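Local coordinates for dihydrodipicolinate synthase (Oceanobacillus iheyensis HTE831, PDB 3D0C), which probably catalyses, as a lyase of the DapA family, the condensation of pyruvate with aspartate semialdehyde that forms 4-hydroxy-tetrahydrodipicolinate in lysine biosynthesis, at residues 202-205 and 206-210; 175-178 and 179-183; 233-236 and 237-240; 149-152 and 153-156. The protein carries 1 engineered substitution. One frame throughout, in Å; residues are numbered along the deposited sequence.

Contact 1: 202-205 and 206-210; sequences FFYH and AGAVG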
ATOM      1  N   PHE A 202      14.110 -23.510   0.989  1.00 16.43           N
ATOM      2  CA  PHE A 202      13.095 -24.104   0.131  1.00 18.16           C
ATOM      3  C   PHE A 202      13.098 -23.488  -1.257  1.00 17.66           C
ATOM      4  O   PHE A 202      12.938 -24.199  -2.253  1.00 15.02           O
ATOM      5  CB  PHE A 202      11.724 -23.971   0.792  1.00 18.89           C
ATOM      6  CG  PHE A 202      11.680 -24.563   2.164  1.00 25.65           C
ATOM      7  CD1 PHE A 202      11.694 -25.945   2.341  1.00 28.24           C
ATOM      8  CD2 PHE A 202      11.738 -23.744   3.284  1.00 27.31           C
ATOM      9  CE1 PHE A 202      11.774 -26.500   3.611  1.00 31.29           C
ATOM     10  CE2 PHE A 202      11.819 -24.290   4.559  1.00 30.98           C
ATOM     11  CZ  PHE A 202      11.838 -25.674   4.722  1.00 30.59           C
ATOM     12  N   PHE A 203      13.293 -22.172  -1.324  1.00 15.67           N
ATOM     13  CA  PHE A 203      13.333 -21.481  -2.608  1.00 16.12           C
ATOM     14  C   PHE A 203      14.536 -21.939  -3.416  1.00 16.90           C
ATOM     15  O   PHE A 203      14.454 -22.065  -4.642  1.00 17.07           O
ATOM     16  CB  PHE A 203      13.420 -19.971  -2.406  1.00 18.27           C
ATOM     17  CG  PHE A 203      12.084 -19.292  -2.290  1.00 21.20           C
ATOM     18  CD1 PHE A 203      11.184 -19.660  -1.292  1.00 23.29           C
ATOM     19  CD2 PHE A 203      11.730 -18.278  -3.170  1.00 22.28           C
ATOM     20  CE1 PHE A 203       9.947 -19.024  -1.178  1.00 25.78           C
ATOM     21  CE2 PHE A 203      10.501 -17.637  -3.063  1.00 25.15           C
ATOM     22  CZ  PHE A 203       9.605 -18.008  -2.063  1.00 23.09           C
ATOM     23  N   TYR A 204      15.649 -22.169  -2.722  1.00 15.47           N
ATOM     24  CA  TYR A 204      16.890 -22.607  -3.357  1.00 19.21           C
ATOM     25  C   TYR A 204      16.734 -23.978  -3.977  1.00 19.57           C
ATOM     26  O   TYR A 204      17.184 -24.219  -5.100  1.00 20.88           O
ATOM     27  CB  TYR A 204      18.038 -22.642  -2.345  1.00 23.40           C
ATOM     28  CG  TYR A 204      18.946 -21.445  -2.431  1.00 28.67           C
ATOM     29  CD1 TYR A 204      18.499 -20.182  -2.046  1.00 32.67           C
ATOM     30  CD2 TYR A 204      20.247 -21.567  -2.921  1.00 31.05           C
ATOM     31  CE1 TYR A 204      19.323 -19.063  -2.146  1.00 34.13           C
ATOM     32  CE2 TYR A 204      21.083 -20.455  -3.027  1.00 32.00           C
ATOM     33  CZ  TYR A 204      20.613 -19.206  -2.637  1.00 34.47           C
ATOM     34  OH  TYR A 204      21.417 -18.094  -2.730  1.00 34.32           O
ATOM     35  N   HIS A 205      16.103 -24.884  -3.242  1.00 21.48           N
ATOM     36  CA  HIS A 205      15.881 -26.220  -3.764  1.00 22.27           C
ATOM     37  C   HIS A 205      15.033 -26.113  -5.029  1.00 23.32           C
ATOM     38  O   HIS A 205      15.162 -26.935  -5.938  1.00 22.77           O
ATOM     39  CB  HIS A 205      15.166 -27.095  -2.733  1.00 25.79           C
ATOM     40  CG  HIS A 205      14.755 -28.430  -3.265  1.00 28.64           C
ATOM     41  ND1 HIS A 205      15.667 -29.388  -3.660  1.00 29.32           N
ATOM     42  CD2 HIS A 205      13.532 -28.954  -3.513  1.00 28.79           C
ATOM     43  CE1 HIS A 205      15.024 -30.438  -4.129  1.00 31.81           C
ATOM     44  NE2 HIS A 205      13.725 -30.202  -4.053  1.00 31.72           N
ATOM     45  N   ALA A 206      14.181 -25.089  -5.085  1.00 23.60           N
ATOM     46  CA  ALA A 206      13.304 -24.875  -6.234  1.00 23.88           C
ATOM     47  C   ALA A 206      14.022 -24.228  -7.422  1.00 24.46           C
ATOM     48  O   ALA A 206      13.564 -24.330  -8.560  1.00 26.78           O
ATOM     49  CB  ALA A 206      12.086 -24.030  -5.818  1.00 22.99           C
ATOM     50  N   GLY A 207      15.144 -23.565  -7.164  1.00 23.65           N
ATOM     51  CA  GLY A 207      15.886 -22.940  -8.245  1.00 23.93           C
ATOM     52  C   GLY A 207      16.373 -21.522  -7.990  1.00 22.20           C
ATOM     53  O   GLY A 207      17.158 -20.992  -8.777  1.00 21.50           O
ATOM     54  N   ALA A 208      15.919 -20.896  -6.907  1.00 22.03           N
ATOM     55  CA  ALA A 208      16.348 -19.532  -6.600  1.00 21.49           C
ATOM     56  C   ALA A 208      17.872 -19.491  -6.468  1.00 21.49           C
ATOM     57  O   ALA A 208      18.492 -20.494  -6.124  1.00 21.48           O
ATOM     58  CB  ALA A 208      15.681 -19.041  -5.315  1.00 20.69           C
ATOM     59  N   VAL A 209      18.468 -18.334  -6.742  1.00 21.37           N
ATOM     60  CA  VAL A 209      19.918 -18.184  -6.687  1.00 23.02           C
ATOM     61  C   VAL A 209      20.405 -17.177  -5.649  1.00 22.78           C
ATOM     62  O   VAL A 209      21.602 -16.900  -5.556  1.00 24.01           O
ATOM     63  CB  VAL A 209      20.471 -17.753  -8.063  1.00 25.72           C
ATOM     64  CG1 VAL A 209      20.041 -18.756  -9.130  1.00 26.86           C
ATOM     65  CG2 VAL A 209      19.966 -16.355  -8.412  1.00 25.23           C
ATOM     66  N   GLY A 210      19.483 -16.620  -4.878  1.00 20.91           N
ATOM     67  CA  GLY A 210      19.873 -15.659  -3.866  1.00 18.26           C
ATOM     68  C   GLY A 210      18.718 -15.363  -2.937  1.00 17.33           C
ATOM     69  O   GLY A 210      17.614 -15.878  -3.128  1.00 13.57           O
TER
HETATM   70  O   HOH W   1      18.962 -22.995  -6.373  1.00 30.07           O

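Contact 2: 175-178 and 179-183; sequences RVTQ and VMRAV. Engineered in segment 179-183: Met-180 (natural residue Ile).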
ATOM      1  N   ARG A 175       4.133 -22.538  -6.802  1.00 14.82           N
ATOM      2  CA  ARG A 175       4.207 -21.424  -7.743  1.00 17.56           C
ATOM      3  C   ARG A 175       5.630 -20.989  -8.051  1.00 17.62           C
ATOM      4  O   ARG A 175       5.955 -20.696  -9.203  1.00 15.39           O
ATOM      5  CB  ARG A 175       3.430 -20.208  -7.219  1.00 17.01           C
ATOM      6  CG  ARG A 175       1.930 -20.316  -7.391  1.00 22.01           C
ATOM      7  CD  ARG A 175       1.196 -19.056  -6.946  1.00 23.58           C
ATOM      8  NE  ARG A 175       1.522 -17.881  -7.752  1.00 26.83           N
ATOM      9  CZ  ARG A 175       0.827 -16.746  -7.724  1.00 31.05           C
ATOM     10  NH1 ARG A 175      -0.233 -16.640  -6.932  1.00 29.29           N
ATOM     11  NH2 ARG A 175       1.186 -15.717  -8.478  1.00 30.25           N
ATOM     12  N   VAL A 176       6.482 -20.932  -7.030  1.00 18.42           N
ATOM     13  CA  VAL A 176       7.845 -20.499  -7.268  1.00 20.01           C
ATOM     14  C   VAL A 176       8.564 -21.469  -8.180  1.00 19.57           C
ATOM     15  O   VAL A 176       9.335 -21.058  -9.048  1.00 18.66           O
ATOM     16  CB  VAL A 176       8.655 -20.326  -5.954  1.00 22.93           C
ATOM     17  CG1 VAL A 176       8.836 -21.655  -5.244  1.00 24.26           C
ATOM     18  CG2 VAL A 176      10.004 -19.709  -6.281  1.00 25.17           C
ATOM     19  N   THR A 177       8.302 -22.759  -7.997  1.00 19.20           N
ATOM     20  CA  THR A 177       8.931 -23.776  -8.835  1.00 16.24           C
ATOM     21  C   THR A 177       8.418 -23.652 -10.271  1.00 16.97           C
ATOM     22  O   THR A 177       9.192 -23.711 -11.222  1.00 15.98           O
ATOM     23  CB  THR A 177       8.631 -25.191  -8.300  1.00 18.25           C
ATOM     24  OG1 THR A 177       9.103 -25.294  -6.949  1.00 17.65           O
ATOM     25  CG2 THR A 177       9.321 -26.252  -9.152  1.00 17.58           C
ATOM     26  N   GLN A 178       7.111 -23.477 -10.427  1.00 16.53           N
ATOM     27  CA  GLN A 178       6.526 -23.346 -11.758  1.00 17.62           C
ATOM     28  C   GLN A 178       7.065 -22.150 -12.551  1.00 20.07           C
ATOM     29  O   GLN A 178       7.568 -22.311 -13.667  1.00 18.29           O
ATOM     30  CB  GLN A 178       5.012 -23.225 -11.657  1.00 20.36           C
ATOM     31  CG  GLN A 178       4.309 -24.478 -11.173  1.00 22.11           C
ATOM     32  CD  GLN A 178       2.902 -24.176 -10.691  1.00 28.13           C
ATOM     33  OE1 GLN A 178       2.283 -23.199 -11.124  1.00 29.55           O
ATOM     34  NE2 GLN A 178       2.385 -25.012  -9.799  1.00 29.51           N
ATOM     35  N   VAL A 179       6.962 -20.951 -11.984  1.00 19.22           N
ATOM     36  CA  VAL A 179       7.429 -19.767 -12.697  1.00 20.93           C
ATOM     37  C   VAL A 179       8.910 -19.858 -13.087  1.00 21.57           C
ATOM     38  O   VAL A 179       9.287 -19.472 -14.196  1.00 22.41           O
ATOM     39  CB  VAL A 179       7.156 -18.464 -11.884  1.00 20.98           C
ATOM     40  CG1 VAL A 179       8.071 -18.378 -10.680  1.00 20.71           C
ATOM     41  CG2 VAL A 179       7.334 -17.258 -12.779  1.00 23.37           C
HETATM   42  N   MSE A 180       9.746 -20.391 -12.203  1.00 22.40           N
HETATM   43  CA  MSE A 180      11.172 -20.505 -12.513  1.00 27.11           C
HETATM   44  C   MSE A 180      11.494 -21.504 -13.623  1.00 26.38           C
HETATM   45  O   MSE A 180      12.499 -21.362 -14.332  1.00 26.39           O
HETATM   46  CB  MSE A 180      11.964 -20.853 -11.256  1.00 28.22           C
HETATM   47  CG  MSE A 180      11.925 -19.739 -10.224  1.00 36.32           C
HETATM   48 SE   MSE A 180      13.233 -19.950  -8.831  1.00 60.18          SE
HETATM   49  CE  MSE A 180      12.438 -21.494  -7.974  1.00 40.10           C
ATOM     50  N   ARG A 181      10.657 -22.520 -13.776  1.00 27.12           N
ATOM     51  CA  ARG A 181      10.886 -23.500 -14.828  1.00 29.35           C
ATOM     52  C   ARG A 181      10.339 -22.940 -16.136  1.00 28.53           C
ATOM     53  O   ARG A 181      10.770 -23.329 -17.223  1.00 27.00           O
ATOM     54  CB  ARG A 181      10.187 -24.823 -14.497  1.00 32.80           C
ATOM     55  CG  ARG A 181      10.798 -25.572 -13.321  1.00 40.11           C
ATOM     56  CD  ARG A 181      10.041 -26.860 -13.020  1.00 47.25           C
ATOM     57  NE  ARG A 181      10.025 -27.783 -14.154  1.00 54.23           N
ATOM     58  CZ  ARG A 181      11.101 -28.371 -14.664  1.00 56.96           C
ATOM     59  NH1 ARG A 181      12.299 -28.140 -14.145  1.00 59.59           N
ATOM     60  NH2 ARG A 181      10.980 -29.193 -15.698  1.00 58.12           N
ATOM     61  N   ALA A 182       9.394 -22.014 -16.022  1.00 26.47           N
ATOM     62  CA  ALA A 182       8.762 -21.414 -17.190  1.00 27.56           C
ATOM     63  C   ALA A 182       9.615 -20.366 -17.899  1.00 28.52           C
ATOM     64  O   ALA A 182       9.551 -20.231 -19.126  1.00 26.79           O
ATOM     65  CB  ALA A 182       7.432 -20.803 -16.793  1.00 24.57           C
ATOM     66  N   VAL A 183      10.406 -19.622 -17.133  1.00 31.06           N
ATOM     67  CA  VAL A 183      11.257 -18.583 -17.702  1.00 29.58           C
ATOM     68  C   VAL A 183      12.575 -19.156 -18.208  1.00 30.71           C
ATOM     69  O   VAL A 183      13.348 -19.725 -17.442  1.00 29.33           O
ATOM     70  CB  VAL A 183      11.557 -17.487 -16.660  1.00 30.88           C
ATOM     71  CG1 VAL A 183      12.397 -16.378 -17.288  1.00 27.46           C
ATOM     72  CG2 VAL A 183      10.255 -16.930 -16.116  1.00 28.11           C
TER

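Contact 3: 233-236 and 237-240; sequences GNQE and KIWD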
ATOM      1  N   GLY A 233      25.724 -27.011  -0.814  1.00 28.81           N
ATOM      2  CA  GLY A 233      24.804 -28.135  -0.836  1.00 29.75           C
ATOM      3  C   GLY A 233      24.920 -29.001   0.404  1.00 30.02           C
ATOM      4  O   GLY A 233      24.564 -30.176   0.389  1.00 29.83           O
ATOM      5  N   ASN A 234      25.439 -28.421   1.480  1.00 29.86           N
ATOM      6  CA  ASN A 234      25.582 -29.127   2.747  1.00 32.47           C
ATOM      7  C   ASN A 234      24.215 -29.075   3.434  1.00 32.03           C
ATOM      8  O   ASN A 234      23.938 -28.153   4.198  1.00 28.50           O
ATOM      9  CB  ASN A 234      26.624 -28.416   3.617  1.00 36.82           C
ATOM     10  CG  ASN A 234      26.933 -29.167   4.900  1.00 40.24           C
ATOM     11  OD1 ASN A 234      26.028 -29.582   5.623  1.00 42.96           O
ATOM     12  ND2 ASN A 234      28.216 -29.331   5.194  1.00 41.84           N
ATOM     13  N   GLN A 235      23.353 -30.049   3.157  1.00 31.68           N
ATOM     14  CA  GLN A 235      22.023 -30.048   3.759  1.00 31.62           C
ATOM     15  C   GLN A 235      21.998 -29.930   5.268  1.00 31.30           C
ATOM     16  O   GLN A 235      21.165 -29.208   5.817  1.00 29.84           O
ATOM     17  CB  GLN A 235      21.247 -31.306   3.374  1.00 35.98           C
ATOM     18  CG  GLN A 235      20.520 -31.195   2.035  1.00 42.77           C
ATOM     19  CD  GLN A 235      19.640 -29.948   1.937  1.00 46.25           C
ATOM     20  OE1 GLN A 235      18.948 -29.594   2.892  1.00 48.70           O
ATOM     21  NE2 GLN A 235      19.659 -29.286   0.775  1.00 47.91           N
ATOM     22  N   GLU A 236      22.888 -30.656   5.937  1.00 30.43           N
ATOM     23  CA  GLU A 236      22.932 -30.641   7.390  1.00 29.83           C
ATOM     24  C   GLU A 236      23.180 -29.240   7.944  1.00 28.06           C
ATOM     25  O   GLU A 236      22.497 -28.798   8.872  1.00 25.31           O
ATOM     26  CB  GLU A 236      24.008 -31.604   7.889  1.00 34.64           C
ATOM     27  CG  GLU A 236      23.750 -33.066   7.534  1.00 42.79           C
ATOM     28  CD  GLU A 236      23.519 -33.279   6.040  1.00 46.96           C
ATOM     29  OE1 GLU A 236      24.395 -32.882   5.234  1.00 47.33           O
ATOM     30  OE2 GLU A 236      22.460 -33.842   5.673  1.00 47.74           O
ATOM     31  N   LYS A 237      24.160 -28.546   7.376  1.00 26.44           N
ATOM     32  CA  LYS A 237      24.479 -27.201   7.824  1.00 26.50           C
ATOM     33  C   LYS A 237      23.345 -26.234   7.456  1.00 24.58           C
ATOM     34  O   LYS A 237      23.011 -25.327   8.223  1.00 22.67           O
ATOM     35  CB  LYS A 237      25.803 -26.739   7.205  1.00 28.49           C
ATOM     36  CG  LYS A 237      26.264 -25.378   7.702  1.00 34.79           C
ATOM     37  CD  LYS A 237      26.421 -25.366   9.218  1.00 41.50           C
ATOM     38  CE  LYS A 237      26.697 -23.965   9.751  1.00 45.35           C
ATOM     39  NZ  LYS A 237      27.968 -23.395   9.232  1.00 46.27           N
ATOM     40  N   ILE A 238      22.752 -26.435   6.283  1.00 24.04           N
ATOM     41  CA  ILE A 238      21.654 -25.588   5.828  1.00 23.91           C
ATOM     42  C   ILE A 238      20.547 -25.564   6.879  1.00 23.82           C
ATOM     43  O   ILE A 238      20.119 -24.500   7.336  1.00 22.20           O
ATOM     44  CB  ILE A 238      21.076 -26.110   4.499  1.00 26.09           C
ATOM     45  CG1 ILE A 238      22.092 -25.907   3.372  1.00 27.74           C
ATOM     46  CG2 ILE A 238      19.764 -25.409   4.194  1.00 26.22           C
ATOM     47  CD1 ILE A 238      21.671 -26.512   2.035  1.00 28.86           C
ATOM     48  N   TRP A 239      20.090 -26.754   7.260  1.00 23.48           N
ATOM     49  CA  TRP A 239      19.039 -26.898   8.258  1.00 25.25           C
ATOM     50  C   TRP A 239      19.458 -26.375   9.634  1.00 22.78           C
ATOM     51  O   TRP A 239      18.637 -25.818  10.355  1.00 21.15           O
ATOM     52  CB  TRP A 239      18.622 -28.369   8.376  1.00 29.67           C
ATOM     53  CG  TRP A 239      17.931 -28.916   7.160  1.00 37.43           C
ATOM     54  CD1 TRP A 239      18.007 -30.196   6.682  1.00 40.42           C
ATOM     55  CD2 TRP A 239      17.036 -28.214   6.283  1.00 40.04           C
ATOM     56  NE1 TRP A 239      17.216 -30.334   5.564  1.00 42.25           N
ATOM     57  CE2 TRP A 239      16.606 -29.134   5.299  1.00 42.80           C
ATOM     58  CE3 TRP A 239      16.550 -26.901   6.238  1.00 40.78           C
ATOM     59  CZ2 TRP A 239      15.721 -28.780   4.276  1.00 44.46           C
ATOM     60  CZ3 TRP A 239      15.670 -26.550   5.223  1.00 46.38           C
ATOM     61  CH2 TRP A 239      15.262 -27.487   4.258  1.00 46.87           C
ATOM     62  N   ASP A 240      20.721 -26.562  10.012  1.00 24.52           N
ATOM     63  CA  ASP A 240      21.184 -26.077  11.318  1.00 23.43           C
ATOM     64  C   ASP A 240      21.163 -24.541  11.385  1.00 22.46           C
ATOM     65  O   ASP A 240      20.684 -23.969  12.366  1.00 21.23           O
ATOM     66  CB  ASP A 240      22.605 -26.577  11.613  1.00 26.81           C
ATOM     67  CG  ASP A 240      22.640 -28.033  12.072  1.00 30.82           C
ATOM     68  OD1 ASP A 240      21.579 -28.610  12.413  1.00 31.59           O
ATOM     69  OD2 ASP A 240      23.748 -28.605  12.098  1.00 34.28           O
TER

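Contact 4: 149-152 and 153-156; sequences LSDD and VIKE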
ATOM      1  N   LEU A 149      -2.123 -11.900  -8.145  1.00 20.15           N
ATOM      2  CA  LEU A 149      -1.676 -11.638  -9.505  1.00 21.09           C
ATOM      3  C   LEU A 149      -1.077 -12.924 -10.050  1.00 22.93           C
ATOM      4  O   LEU A 149      -0.469 -13.702  -9.314  1.00 19.64           O
ATOM      5  CB  LEU A 149      -0.625 -10.530  -9.536  1.00 24.29           C
ATOM      6  CG  LEU A 149      -1.138  -9.141  -9.163  1.00 27.55           C
ATOM      7  CD1 LEU A 149      -0.005  -8.131  -9.288  1.00 28.22           C
ATOM      8  CD2 LEU A 149      -2.314  -8.772 -10.074  1.00 26.62           C
ATOM      9  N   SER A 150      -1.252 -13.142 -11.344  1.00 19.83           N
ATOM     10  CA  SER A 150      -0.738 -14.338 -11.977  1.00 19.26           C
ATOM     11  C   SER A 150       0.755 -14.269 -12.253  1.00 19.39           C
ATOM     12  O   SER A 150       1.304 -13.202 -12.578  1.00 18.00           O
ATOM     13  CB  SER A 150      -1.486 -14.578 -13.290  1.00 21.52           C
ATOM     14  OG  SER A 150      -0.910 -15.641 -14.023  1.00 21.17           O
ATOM     15  N   ASP A 151       1.417 -15.412 -12.128  1.00 17.71           N
ATOM     16  CA  ASP A 151       2.834 -15.476 -12.419  1.00 18.71           C
ATOM     17  C   ASP A 151       3.069 -15.159 -13.899  1.00 20.88           C
ATOM     18  O   ASP A 151       4.198 -14.901 -14.306  1.00 18.90           O
ATOM     19  CB  ASP A 151       3.391 -16.861 -12.072  1.00 19.14           C
ATOM     20  CG  ASP A 151       3.364 -17.132 -10.580  1.00 22.17           C
ATOM     21  OD1 ASP A 151       3.728 -16.205  -9.823  1.00 19.49           O
ATOM     22  OD2 ASP A 151       2.989 -18.254 -10.167  1.00 18.02           O
ATOM     23  N   ASP A 152       2.009 -15.163 -14.702  1.00 22.22           N
ATOM     24  CA  ASP A 152       2.161 -14.845 -16.120  1.00 24.45           C
ATOM     25  C   ASP A 152       2.579 -13.383 -16.312  1.00 23.16           C
ATOM     26  O   ASP A 152       3.040 -13.005 -17.384  1.00 21.59           O
ATOM     27  CB  ASP A 152       0.865 -15.106 -16.882  1.00 26.61           C
ATOM     28  CG  ASP A 152       0.524 -16.586 -16.983  1.00 31.98           C
ATOM     29  OD1 ASP A 152       1.436 -17.444 -16.933  1.00 32.19           O
ATOM     30  OD2 ASP A 152      -0.676 -16.885 -17.135  1.00 34.94           O
ATOM     31  N   VAL A 153       2.396 -12.560 -15.282  1.00 22.83           N
ATOM     32  CA  VAL A 153       2.807 -11.155 -15.352  1.00 21.28           C
ATOM     33  C   VAL A 153       4.328 -11.167 -15.495  1.00 23.26           C
ATOM     34  O   VAL A 153       4.906 -10.430 -16.299  1.00 19.73           O
ATOM     35  CB  VAL A 153       2.449 -10.386 -14.057  1.00 23.08           C
ATOM     36  CG1 VAL A 153       3.134  -9.009 -14.047  1.00 22.10           C
ATOM     37  CG2 VAL A 153       0.944 -10.238 -13.945  1.00 21.58           C
ATOM     38  N   ILE A 154       4.960 -12.017 -14.689  1.00 22.19           N
ATOM     39  CA  ILE A 154       6.404 -12.175 -14.702  1.00 23.45           C
ATOM     40  C   ILE A 154       6.844 -12.756 -16.051  1.00 23.13           C
ATOM     41  O   ILE A 154       7.773 -12.249 -16.678  1.00 20.32           O
ATOM     42  CB  ILE A 154       6.870 -13.128 -13.565  1.00 26.43           C
ATOM     43  CG1 ILE A 154       6.670 -12.464 -12.199  1.00 27.88           C
ATOM     44  CG2 ILE A 154       8.329 -13.508 -13.765  1.00 26.82           C
ATOM     45  CD1 ILE A 154       6.888 -13.402 -11.022  1.00 31.62           C
ATOM     46  N   LYS A 155       6.172 -13.820 -16.483  1.00 21.22           N
ATOM     47  CA  LYS A 155       6.489 -14.487 -17.748  1.00 25.41           C
ATOM     48  C   LYS A 155       6.429 -13.516 -18.923  1.00 23.94           C
ATOM     49  O   LYS A 155       7.299 -13.523 -19.800  1.00 23.57           O
ATOM     50  CB  LYS A 155       5.521 -15.655 -17.977  1.00 27.59           C
ATOM     51  CG  LYS A 155       5.677 -16.777 -16.948  1.00 34.97           C
ATOM     52  CD  LYS A 155       4.557 -17.812 -17.020  1.00 41.16           C
ATOM     53  CE  LYS A 155       4.494 -18.502 -18.371  1.00 44.45           C
ATOM     54  NZ  LYS A 155       3.441 -19.561 -18.376  1.00 48.20           N
ATOM     55  N   GLU A 156       5.400 -12.681 -18.923  1.00 22.03           N
ATOM     56  CA  GLU A 156       5.200 -11.674 -19.961  1.00 25.55           C
ATOM     57  C   GLU A 156       6.343 -10.657 -20.020  1.00 25.40           C
ATOM     58  O   GLU A 156       6.786 -10.261 -21.101  1.00 25.41           O
ATOM     59  CB  GLU A 156       3.886 -10.934 -19.699  1.00 29.48           C
ATOM     60  CG  GLU A 156       3.753  -9.616 -20.425  1.00 35.93           C
ATOM     61  CD  GLU A 156       3.068  -9.760 -21.760  1.00 40.96           C
ATOM     62  OE1 GLU A 156       3.516 -10.599 -22.570  1.00 44.15           O
ATOM     63  OE2 GLU A 156       2.079  -9.031 -21.998  1.00 42.70           O
TER

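Contact 1: 202-205 and 206-210
The carbonyl oxygen of Phe-203 is gripped by three backbone N-H groups where helix 196-206 ends. Ala-208 N gives the straight bond, 2.9 Å to Phe-203 O at 160°, from above the carbonyl plane; Ala-206 N, bonding chiefly to Phe-202 O, and Gly-207 N add weak, strongly bent ones. Gly-207 N also donates to Tyr-204 O at 3.0 Å, and with the bond from Ala-208 this makes a Schellman motif. Gly-207 takes the positive phi, 135°, where a side chain would collide with the carbonyl oxygen before it. A water closes the turn by donating to Tyr-204 O and to Ala-208 O, 2.6 Å from the latter. The reversal brings the methyl of Ala-208 back to the helix, its CB 3.8 Å from Phe-203 CB. Tyr-204 lies along the outgoing chain: Ala-208 O sits 3.7 Å above the centre of one ring face, and the phenol OH is 3.1 Å from Val-209 O. Beyond the turn, Val-209 and Gly-210 bond through their backbones to Phe-191 and Cys-193 of strand 190-193, while Phe-203 and Ala-206 pack on helix 173-182 and Tyr-204 leans on Leu-227 and Leu-230 of helix 220-232.

Contact 2: 175-178 and 179-183
Val-176 and Met-180 meet one turn apart on helix 173-182, the helical link of the beta-alpha-beta unit that joins strands 163-168 and 190-193 of the TIM barrel. Each N-H bonds to the carbonyl oxygen four residues earlier. Val-179 N to Arg-175 O is almost straight, 3.0 Å at 175°, and Met-180 N reaches Val-176 O at 3.3 Å. Toward the end of the helix the bonds bend: Arg-181 N divides its hydrogen between Thr-177 O, 3.2 Å away, and a weak bond to Gln-178 O, and Ala-182 N also donates to Gln-178 O. Val-183 then leaves the helical conformation.

The apolar contacts run alongside the axis. Met-180, an engineered selenomethionine in place of the natural isoleucine, lies beside Val-176 with both side chains pointing the same way. Thr-177 and Arg-181 pair likewise, the threonine methyl against the arginine's aliphatic shaft, CG2 to CD 4.0 Å, while Thr-177 OG1 bonds back to Ile-173 O. The side chain of Val-179 packs on Tyr-168 and Phe-191 of the two flanking strands.

Among contacts with backbone oxygens, Val-179 CG1 lies 3.4 Å from the carbonyl oxygen of Val-176.

At the N-terminal end of 175-178, the guanidinium of Arg-175 forms a salt bridge to Asp-151 and bonds to the carbonyls of Ala-147 and Leu-149.

The bend at chi3 of Met-180, -69°, folds its terminal methyl back on the valine, leaving CE only 3.5 Å from Val-176 CG2, tighter than ordinary carbon packing.

Contact 3: 233-236 and 237-240
The amide oxygen of Gln-235 approaches the Trp-239 indole obliquely, OE1 lying 3.1 Å above the ring plane and offset toward the NE1-CE2 bond. The two side chains run the same way, amide and ring planes 58° apart. Although OE1 is 3.3 Å from Trp-239 NE1, the angle is too poor for a hydrogen bond, so the oxygen does not take the indole N-H. A bend at chi2 brings the glutamine amide beside Ile-238 as well, its NE2 coming 3.7 Å from Ile-238 CD1. The same indole meets Phe-202 and stands edge-to-face with Trp-242.

At the start of the helix Asn-234 extends its CG opposite the backbone N (chi1 -174°), bringing OD1 to Lys-237 N at 2.8 Å and 163°; the donor approaches from above the plane of the amide. The backbone then takes over, with Ile-238 N on Asn-234 O at 3.0 Å and Trp-239 N on Gln-235 O, nearly straight. Ile-238 packs on Ala-229 and Leu-230 of the preceding helix and on Pro-201. Gly-233, with positive phi, closes helix 220-232 in a Schellman motif, and Asn-234 is the N-cap of helix 235-257: a helix-to-helix junction.

Contact 4: 149-152 and 153-156
The N-terminal turn of helix 152-157, the short helix between barrel strands 140-144 and 163-168, is built by Ser-150, Asp-151 and Asp-152 against the residues that follow them. Val-153 N donates to Ser-150 O, 3.0 Å at 166°, from above the carbonyl plane. Asp-151 O receives Lys-155 N at 3.1 Å in the plane of its carbonyl, plus a weak bond from Ile-154 N; Glu-156 N to Asp-152 O, 2.8 Å, continues the helix. The hydroxyl of Ser-150 accepts from Asp-152 N in a capping bond, although the position of that nitrogen is less certain. In this part of the TIM barrel the helix lies against its strands through Ile-154, which packs on Phe-144, Ile-166 and Tyr-168, while Val-153 faces Asp-122 and Val-126 of helix 122-135. The carboxylate of Asp-151 accepts from Tyr-168 OH through OD1, and its OD2 is held from the next helix. On the outer side Asp-152 and Lys-155 lie side by side. The lysine bends at chi3, 61°, passing its CD 3.1 Å from Asp-152 OD1 before NZ reaches that oxygen at 3.3 Å, a salt bridge whose hydrogen bond is weak.

How the contacts relate
Contacts 4, 2 and 1 follow in series through successive units of the barrel, whereas contact 3 is a surface junction beyond its last strand. None is wholly core: contacts 1, 2 and 4 each turn some residues inward and others outward. The join between contacts 4 and 2 is mainly ionic and hydrogen-bonded, backed by Val-179 on Ile-154. Contacts 2 and 1 instead meet by packing, the engineered Met-180 and Thr-177 against Ala-206. Contact 1 reaches contact 3 through aromatics, Phe-202 CE1 lying 3.7 Å from Trp-239 CH2. The helix start in contact 3 uses a side-chain cap, and that in contact 4 probably does; the helix end in contact 1 relies on glycine and backbone.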